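Local coordinates for protein 6-phospho-beta-d glycosidase (Streptococcus pyogenes, PDB 5FOO) that probably hydrolyses 6-phospho-beta-glucosides as a family 1 glycoside hydrolase, here caught covalently joined to the probe 6-phosphocyclophellitol, at residues 7-12 against 361-366; 70-75 against 412-417. The protein carries 1 engineered substitution. One frame throughout, in Å; residues are numbered along the deposited sequence.

Interaction 1 (7-12 against 361-366); sequences EFWWGG and PWFLSE. With JAZ (6-phosphocyclophellitol), chain G; EDO (1,2-ethanediol), chain I.
Trp9 and Phe363 meet inside the eight-stranded beta/alpha (TIM) barrel of this family 1 glycosidase, reaching toward each other from strands 9-13 and 362-367 past the intervening strand 410-416. It is an edge-to-face pair: the edge of the indole's six-membered ring is directed at the phenyl face, the planes are inclined at 60° and the ring centres lie 5.0 Å apart. CE3 and CZ3 of Trp9 do the touching, and CZ3 comes 4.0 Å from Phe363 CZ, over the rim of the ring and not its middle. With CG set opposite the carbonyl carbon (chi1 -67°), the indole of Trp9 swings inward and crosses the Phe363 side chain at about a right angle. Ser365 CB sits over the rim of the opposite phenyl face, leaving the ring between Trp9 and this carbon. Phe411, on the strand in between, packs edge-to-face on Trp9 and also meets Phe363, completing a three-ring cluster. A 1,2-ethanediol, probably from the crystallisation liquor, donates from O2 to Glu7 O (2.8 Å) and rests its C1 against Trp9 CD1. Farther along the second strand, Glu366, its CG anti to the backbone N (chi1 176°), sends an extended chain into the pocket, as expected of the strand-7 nucleophile of family 1. Its OE2 is covalently joined to C5 of 6-phosphocyclophellitol, at 1.5 Å.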
loop_
_atom_site.group_PDB
_atom_site.type_symbol
_atom_site.label_atom_id
_atom_site.label_comp_id
_atom_site.label_asym_id
_atom_site.label_seq_id
_atom_site.Cartn_x
_atom_site.Cartn_y
_atom_site.Cartn_z
ATOM N N GLU A 7 18.583 -12.649 7.198
ATOM C CA GLU A 7 17.817 -12.583 5.955
ATOM C C GLU A 7 16.605 -11.616 5.990
ATOM O O GLU A 7 15.752 -11.653 5.134
ATOM C CB GLU A 7 17.464 -13.987 5.486
ATOM C CG GLU A 7 18.736 -14.817 5.263
ATOM C CD GLU A 7 18.437 -16.204 4.775
ATOM O OE1 GLU A 7 17.554 -16.892 5.348
ATOM O OE2 GLU A 7 19.099 -16.601 3.801
ATOM N N PHE A 8 16.655 -10.686 6.926
ATOM C CA PHE A 8 15.725 -9.574 6.973
ATOM C C PHE A 8 15.732 -8.806 5.654
ATOM O O PHE A 8 16.823 -8.514 5.050
ATOM C CB PHE A 8 16.093 -8.663 8.140
ATOM C CG PHE A 8 14.951 -7.825 8.682
ATOM C CD1 PHE A 8 13.937 -8.401 9.455
ATOM C CD2 PHE A 8 14.923 -6.468 8.455
ATOM C CE1 PHE A 8 12.929 -7.620 10.027
ATOM C CE2 PHE A 8 13.902 -5.677 8.988
ATOM C CZ PHE A 8 12.912 -6.257 9.772
ATOM N N TRP A 9 14.537 -8.459 5.207
ATOM C CA TRP A 9 14.415 -7.697 3.959
ATOM C C TRP A 9 14.685 -6.206 4.237
ATOM O O TRP A 9 14.099 -5.640 5.151
ATOM C CB TRP A 9 13.010 -7.805 3.370
ATOM C CG TRP A 9 12.572 -9.096 2.885
ATOM C CD1 TRP A 9 13.190 -10.359 3.084
ATOM C CD2 TRP A 9 11.359 -9.348 2.159
ATOM N NE1 TRP A 9 12.452 -11.324 2.422
ATOM C CE2 TRP A 9 11.309 -10.757 1.895
ATOM C CE3 TRP A 9 10.291 -8.531 1.727
ATOM C CZ2 TRP A 9 10.250 -11.356 1.158
ATOM C CZ3 TRP A 9 9.229 -9.122 1.020
ATOM C CH2 TRP A 9 9.199 -10.551 0.782
ATOM N N TRP A 10 15.549 -5.600 3.413
ATOM C CA TRP A 10 15.812 -4.219 3.488
ATOM C C TRP A 10 15.676 -3.635 2.103
ATOM O O TRP A 10 16.287 -4.091 1.122
ATOM C CB TRP A 10 17.200 -3.944 3.979
ATOM C CG TRP A 10 17.547 -4.413 5.335
ATOM C CD1 TRP A 10 18.444 -5.425 5.642
ATOM C CD2 TRP A 10 17.227 -3.774 6.590
ATOM N NE1 TRP A 10 18.571 -5.511 6.999
ATOM C CE2 TRP A 10 17.850 -4.506 7.599
ATOM C CE3 TRP A 10 16.387 -2.730 6.956
ATOM C CZ2 TRP A 10 17.687 -4.199 8.948
ATOM C CZ3 TRP A 10 16.251 -2.434 8.279
ATOM C CH2 TRP A 10 16.892 -3.168 9.253
ATOM N N GLY A 11 14.881 -2.586 2.011
ATOM C CA GLY A 11 14.702 -1.926 0.720
ATOM C C GLY A 11 13.604 -0.904 0.846
ATOM O O GLY A 11 13.317 -0.412 1.942
ATOM N N GLY A 12 12.993 -0.581 -0.269
ATOM C CA GLY A 12 11.901 0.341 -0.232
ATOM C C GLY A 12 10.866 -0.047 -1.228
ATOM O O GLY A 12 11.053 -0.987 -1.994
ATOM N N PRO A 361 3.742 -14.711 9.318
ATOM C CA PRO A 361 4.789 -13.763 8.883
ATOM C C PRO A 361 4.256 -12.454 8.312
ATOM O O PRO A 361 3.242 -12.446 7.595
ATOM C CB PRO A 361 5.603 -14.555 7.843
ATOM C CG PRO A 361 5.170 -16.005 8.002
ATOM C CD PRO A 361 3.804 -16.006 8.609
ATOM N N TRP A 362 4.963 -11.365 8.613
ATOM C CA TRP A 362 4.609 -10.048 8.071
ATOM C C TRP A 362 5.847 -9.186 7.991
ATOM O O TRP A 362 6.817 -9.445 8.695
ATOM C CB TRP A 362 3.531 -9.397 8.966
ATOM C CG TRP A 362 4.038 -9.036 10.335
ATOM C CD1 TRP A 362 4.173 -9.893 11.400
ATOM C CD2 TRP A 362 4.476 -7.750 10.801
ATOM N NE1 TRP A 362 4.674 -9.219 12.487
ATOM C CE2 TRP A 362 4.868 -7.907 12.154
ATOM C CE3 TRP A 362 4.584 -6.478 10.213
ATOM C CZ2 TRP A 362 5.356 -6.846 12.924
ATOM C CZ3 TRP A 362 5.071 -5.429 10.973
ATOM C CH2 TRP A 362 5.443 -5.621 12.320
ATOM N N PHE A 363 5.836 -8.200 7.107
ATOM C CA PHE A 363 6.841 -7.134 7.111
ATOM C C PHE A 363 6.248 -5.707 7.037
ATOM O O PHE A 363 5.124 -5.502 6.588
ATOM C CB PHE A 363 7.852 -7.334 6.002
ATOM C CG PHE A 363 7.392 -6.931 4.641
ATOM C CD1 PHE A 363 6.336 -7.564 4.022
ATOM C CD2 PHE A 363 8.084 -5.927 3.915
ATOM C CE1 PHE A 363 5.990 -7.214 2.741
ATOM C CE2 PHE A 363 7.702 -5.576 2.652
ATOM C CZ PHE A 363 6.670 -6.247 2.050
ATOM N N LEU A 364 7.009 -4.734 7.503
ATOM C CA LEU A 364 6.536 -3.365 7.507
ATOM C C LEU A 364 6.817 -2.851 6.134
ATOM O O LEU A 364 7.958 -2.518 5.795
ATOM C CB LEU A 364 7.244 -2.556 8.557
ATOM C CG LEU A 364 6.807 -1.099 8.764
ATOM C CD1 LEU A 364 5.316 -0.995 8.962
ATOM C CD2 LEU A 364 7.510 -0.552 9.998
ATOM N N SER A 365 5.761 -2.773 5.339
ATOM C CA SER A 365 5.867 -2.679 3.886
ATOM C C SER A 365 5.885 -1.267 3.341
ATOM O O SER A 365 6.169 -1.074 2.120
ATOM C CB SER A 365 4.725 -3.504 3.230
ATOM O OG SER A 365 3.510 -3.327 3.973
ATOM N N GLU A 366 5.616 -0.279 4.205
ATOM C CA GLU A 366 5.644 1.112 3.756
ATOM C C GLU A 366 5.800 1.988 5.003
ATOM O O GLU A 366 4.909 2.087 5.797
ATOM C CB GLU A 366 4.319 1.456 3.034
ATOM C CG GLU A 366 4.138 2.904 2.592
ATOM C CD GLU A 366 2.709 3.328 2.266
ATOM O OE1 GLU A 366 1.738 2.734 2.736
ATOM O OE2 GLU A 366 2.576 4.399 1.460
HETATM C C2 JAZ G . 1.687 6.988 -0.904
HETATM C C3 JAZ G . 1.691 5.471 -1.184
HETATM C C4 JAZ G . 0.806 4.737 -0.182
HETATM C C5 JAZ G . 1.236 4.972 1.259
HETATM C C6 JAZ G . 1.360 6.454 1.542
HETATM C C7 JAZ G . 2.225 7.178 0.510
HETATM C C8 JAZ G . 2.470 8.638 0.880
HETATM O O9 JAZ G . 1.205 9.293 0.881
HETATM P P10 JAZ G . 1.134 10.833 0.496
HETATM O O11 JAZ G . -0.320 11.143 0.553
HETATM O O12 JAZ G . 1.896 11.119 -0.730
HETATM O O13 JAZ G . 1.876 11.537 1.546
HETATM O O14 JAZ G . 0.054 7.035 1.646
HETATM O O15 JAZ G . 2.571 7.674 -1.798
HETATM O O16 JAZ G . 1.165 5.294 -2.475
HETATM O O17 JAZ G . 0.794 3.349 -0.471
HETATM C C1 EDO I . 16.169 -10.452 0.835
HETATM O O1 EDO I . 16.022 -11.512 -0.095
HETATM C C2 EDO I . 17.126 -10.863 1.953
HETATM O O2 EDO I . 16.658 -12.105 2.471
#

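Interaction 2 (70-75 against 412-417); sequences HNSYRT and GYHVWT. With JAZ (6-phosphocyclophellitol), chain G.
Tyr73 and His414 bring the backbones closest, with CA atoms 7.9 Å apart, where strands 72-75 and 412-416 run at 55° to each other on either side of strand 9-13 in the barrel wall. His414 spans the gap from the inside. Its NE2 donates to Ser72 OG at 2.9 Å, with the oxygen in the imidazole plane, and Ser72 OG in turn donates to Asn71 OD1, approaching almost straight down the C=O bond (166°). At the other end of the imidazole, Arg74 CB lies 3.6 Å from ND1, at the ring edge. The Arg74 chain leaves with CG pointing away from the backbone N (chi1 -169°), then bends twice, bringing NE to a water (2.8 Å) that also meets His414 ND1 (2.7 Å). Arg74 NH2 reaches Ser365 O, with a weak bond from NH1 to Asn164 OD1. Trp416, farther along the strand, lays one face of its indole over C3 of 6-phosphocyclophellitol, while Thr417 CB backs the other. Both imidazole nitrogens thus have partners, which should fix the ring's rotation; NE2 carries a proton, and the nearby arginine would probably disfavour a positive charge on His414.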
loop_
_atom_site.group_PDB
_atom_site.type_symbol
_atom_site.label_atom_id
_atom_site.label_comp_id
_atom_site.label_asym_id
_atom_site.label_seq_id
_atom_site.Cartn_x
_atom_site.Cartn_y
_atom_site.Cartn_z
ATOM N N HIS A 70 20.302 -2.140 -0.662
ATOM C CA HIS A 70 18.942 -2.722 -0.691
ATOM C C HIS A 70 19.045 -4.189 -1.124
ATOM O O HIS A 70 19.737 -4.479 -2.086
ATOM C CB HIS A 70 18.037 -1.927 -1.639
ATOM C CG HIS A 70 17.779 -0.518 -1.176
ATOM N ND1 HIS A 70 16.683 0.212 -1.588
ATOM C CD2 HIS A 70 18.440 0.277 -0.288
ATOM C CE1 HIS A 70 16.697 1.402 -1.009
ATOM N NE2 HIS A 70 17.765 1.475 -0.229
ATOM N N ASN A 71 18.392 -5.097 -0.417
ATOM C CA ASN A 71 18.295 -6.507 -0.887
ATOM C C ASN A 71 16.938 -6.942 -1.442
ATOM O O ASN A 71 16.770 -8.100 -1.876
ATOM C CB ASN A 71 18.715 -7.445 0.241
ATOM C CG ASN A 71 17.761 -7.385 1.412
ATOM O OD1 ASN A 71 16.548 -7.123 1.247
ATOM N ND2 ASN A 71 18.274 -7.693 2.598
ATOM N N SER A 72 15.992 -6.000 -1.496
ATOM C CA SER A 72 14.642 -6.246 -1.902
ATOM C C SER A 72 14.029 -4.908 -2.418
ATOM O O SER A 72 14.563 -3.844 -2.126
ATOM C CB SER A 72 13.854 -6.823 -0.753
ATOM O OG SER A 72 13.997 -6.045 0.406
ATOM N N TYR A 73 13.017 -5.001 -3.286
ATOM C CA TYR A 73 12.369 -3.838 -3.933
ATOM C C TYR A 73 10.920 -4.234 -4.214
ATOM O O TYR A 73 10.696 -5.206 -4.922
ATOM C CB TYR A 73 13.058 -3.498 -5.250
ATOM C CG TYR A 73 12.528 -2.336 -6.092
ATOM C CD1 TYR A 73 12.829 -1.010 -5.787
ATOM C CD2 TYR A 73 11.740 -2.563 -7.222
ATOM C CE1 TYR A 73 12.395 0.060 -6.628
ATOM C CE2 TYR A 73 11.295 -1.526 -8.031
ATOM C CZ TYR A 73 11.617 -0.204 -7.734
ATOM O OH TYR A 73 11.154 0.817 -8.579
ATOM N N ARG A 74 9.962 -3.455 -3.682
ATOM C CA ARG A 74 8.535 -3.648 -3.978
ATOM C C ARG A 74 8.022 -2.579 -4.918
ATOM O O ARG A 74 8.187 -1.380 -4.674
ATOM C CB ARG A 74 7.708 -3.684 -2.704
ATOM C CG ARG A 74 6.261 -4.154 -2.918
ATOM C CD ARG A 74 5.222 -3.037 -2.856
ATOM N NE ARG A 74 5.125 -2.404 -1.536
ATOM C CZ ARG A 74 4.147 -1.539 -1.184
ATOM N NH1 ARG A 74 3.159 -1.188 -2.036
ATOM N NH2 ARG A 74 4.102 -1.060 0.039
ATOM N N THR A 75 7.485 -3.033 -6.034
ATOM C CA THR A 75 6.705 -2.194 -6.908
ATOM C C THR A 75 5.390 -2.908 -7.320
ATOM O O THR A 75 5.026 -3.915 -6.775
ATOM C CB THR A 75 7.545 -1.742 -8.135
ATOM O OG1 THR A 75 6.910 -0.622 -8.788
ATOM C CG2 THR A 75 7.772 -2.862 -9.132
ATOM N N GLY A 412 10.903 -8.124 7.645
ATOM C CA GLY A 412 11.449 -7.057 6.768
ATOM C C GLY A 412 10.951 -5.633 6.970
ATOM O O GLY A 412 9.979 -5.429 7.686
ATOM N N TYR A 413 11.621 -4.673 6.313
ATOM C CA TYR A 413 11.317 -3.248 6.432
ATOM C C TYR A 413 11.593 -2.576 5.100
ATOM O O TYR A 413 12.681 -2.668 4.537
ATOM C CB TYR A 413 12.192 -2.668 7.502
ATOM C CG TYR A 413 12.031 -1.188 7.714
ATOM C CD1 TYR A 413 10.932 -0.657 8.387
ATOM C CD2 TYR A 413 12.969 -0.316 7.249
ATOM C CE1 TYR A 413 10.826 0.695 8.599
ATOM C CE2 TYR A 413 12.854 1.017 7.464
ATOM C CZ TYR A 413 11.793 1.530 8.120
ATOM O OH TYR A 413 11.753 2.907 8.263
ATOM N N HIS A 414 10.567 -1.963 4.549
ATOM C CA HIS A 414 10.651 -1.257 3.295
ATOM C C HIS A 414 10.311 0.262 3.579
ATOM O O HIS A 414 9.247 0.608 4.059
ATOM C CB HIS A 414 9.676 -1.881 2.257
ATOM C CG HIS A 414 10.261 -2.975 1.420
ATOM N ND1 HIS A 414 9.639 -3.456 0.293
ATOM C CD2 HIS A 414 11.436 -3.655 1.517
ATOM C CE1 HIS A 414 10.393 -4.390 -0.263
ATOM N NE2 HIS A 414 11.490 -4.525 0.469
ATOM N N VAL A 415 11.229 1.131 3.210
ATOM C CA VAL A 415 11.063 2.547 3.272
ATOM C C VAL A 415 10.165 3.000 2.083
ATOM O O VAL A 415 10.422 2.698 0.921
ATOM C CB VAL A 415 12.409 3.288 3.183
ATOM C CG1 VAL A 415 12.134 4.792 3.291
ATOM C CG2 VAL A 415 13.355 2.863 4.300
ATOM N N TRP A 416 9.130 3.776 2.396
ATOM C CA TRP A 416 8.475 4.586 1.386
ATOM C C TRP A 416 9.179 5.951 1.201
ATOM O O TRP A 416 9.177 6.724 2.177
ATOM C CB TRP A 416 7.003 4.801 1.680
ATOM C CG TRP A 416 6.370 5.408 0.466
ATOM C CD1 TRP A 416 6.285 6.757 0.128
ATOM C CD2 TRP A 416 5.805 4.701 -0.566
ATOM N NE1 TRP A 416 5.712 6.892 -1.109
ATOM C CE2 TRP A 416 5.369 5.649 -1.545
ATOM C CE3 TRP A 416 5.566 3.344 -0.774
ATOM C CZ2 TRP A 416 4.758 5.261 -2.709
ATOM C CZ3 TRP A 416 4.944 2.953 -1.929
ATOM C CH2 TRP A 416 4.525 3.891 -2.880
ATOM N N THR A 417 10.176 5.987 0.345
ATOM C CA THR A 417 10.179 5.447 -1.006
ATOM C C THR A 417 11.661 5.530 -1.438
ATOM O O THR A 417 12.375 6.436 -0.991
ATOM C CB THR A 417 9.185 6.048 -1.972
ATOM O OG1 THR A 417 9.016 5.139 -3.065
ATOM C CG2 THR A 417 9.667 7.401 -2.447
HETATM C C2 JAZ G . 1.687 6.988 -0.904
HETATM C C3 JAZ G . 1.691 5.471 -1.184
HETATM C C4 JAZ G . 0.806 4.737 -0.182
HETATM C C5 JAZ G . 1.236 4.972 1.259
HETATM C C6 JAZ G . 1.360 6.454 1.542
HETATM C C7 JAZ G . 2.225 7.178 0.510
HETATM C C8 JAZ G . 2.470 8.638 0.880
HETATM O O9 JAZ G . 1.205 9.293 0.881
HETATM P P10 JAZ G . 1.134 10.833 0.496
HETATM O O11 JAZ G . -0.320 11.143 0.553
HETATM O O12 JAZ G . 1.896 11.119 -0.730
HETATM O O13 JAZ G . 1.876 11.537 1.546
HETATM O O14 JAZ G . 0.054 7.035 1.646
HETATM O O15 JAZ G . 2.571 7.674 -1.798
HETATM O O16 JAZ G . 1.165 5.294 -2.475
HETATM O O17 JAZ G . 0.794 3.349 -0.471
HETATM O O HOH W 1 6.937 -3.049 0.441
#

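How the interactions relate
The two contacts alternate along the chain, in the order 7-12, 70-75, 361-366, 412-417, and their centres are just 6 Å apart. They belong to four strands that are consecutive in the barrel wall, 362-367, 410-416, 9-13 and 72-76, where the first and last strands of the sheet close on each other. Interaction 1 skips over strand 410-416 and interaction 2 over strand 9-13, so each bridges a strand that the other uses. Main-chain pairs knit them together, with Trp10 O 2.8 Å from Asn71 N and Gly11 O 2.9 Å from Val415 N. Glu366 and Trp416 both touch the bound 6-phosphocyclophellitol at the C-terminal strand ends, where TIM-barrel active sites lie.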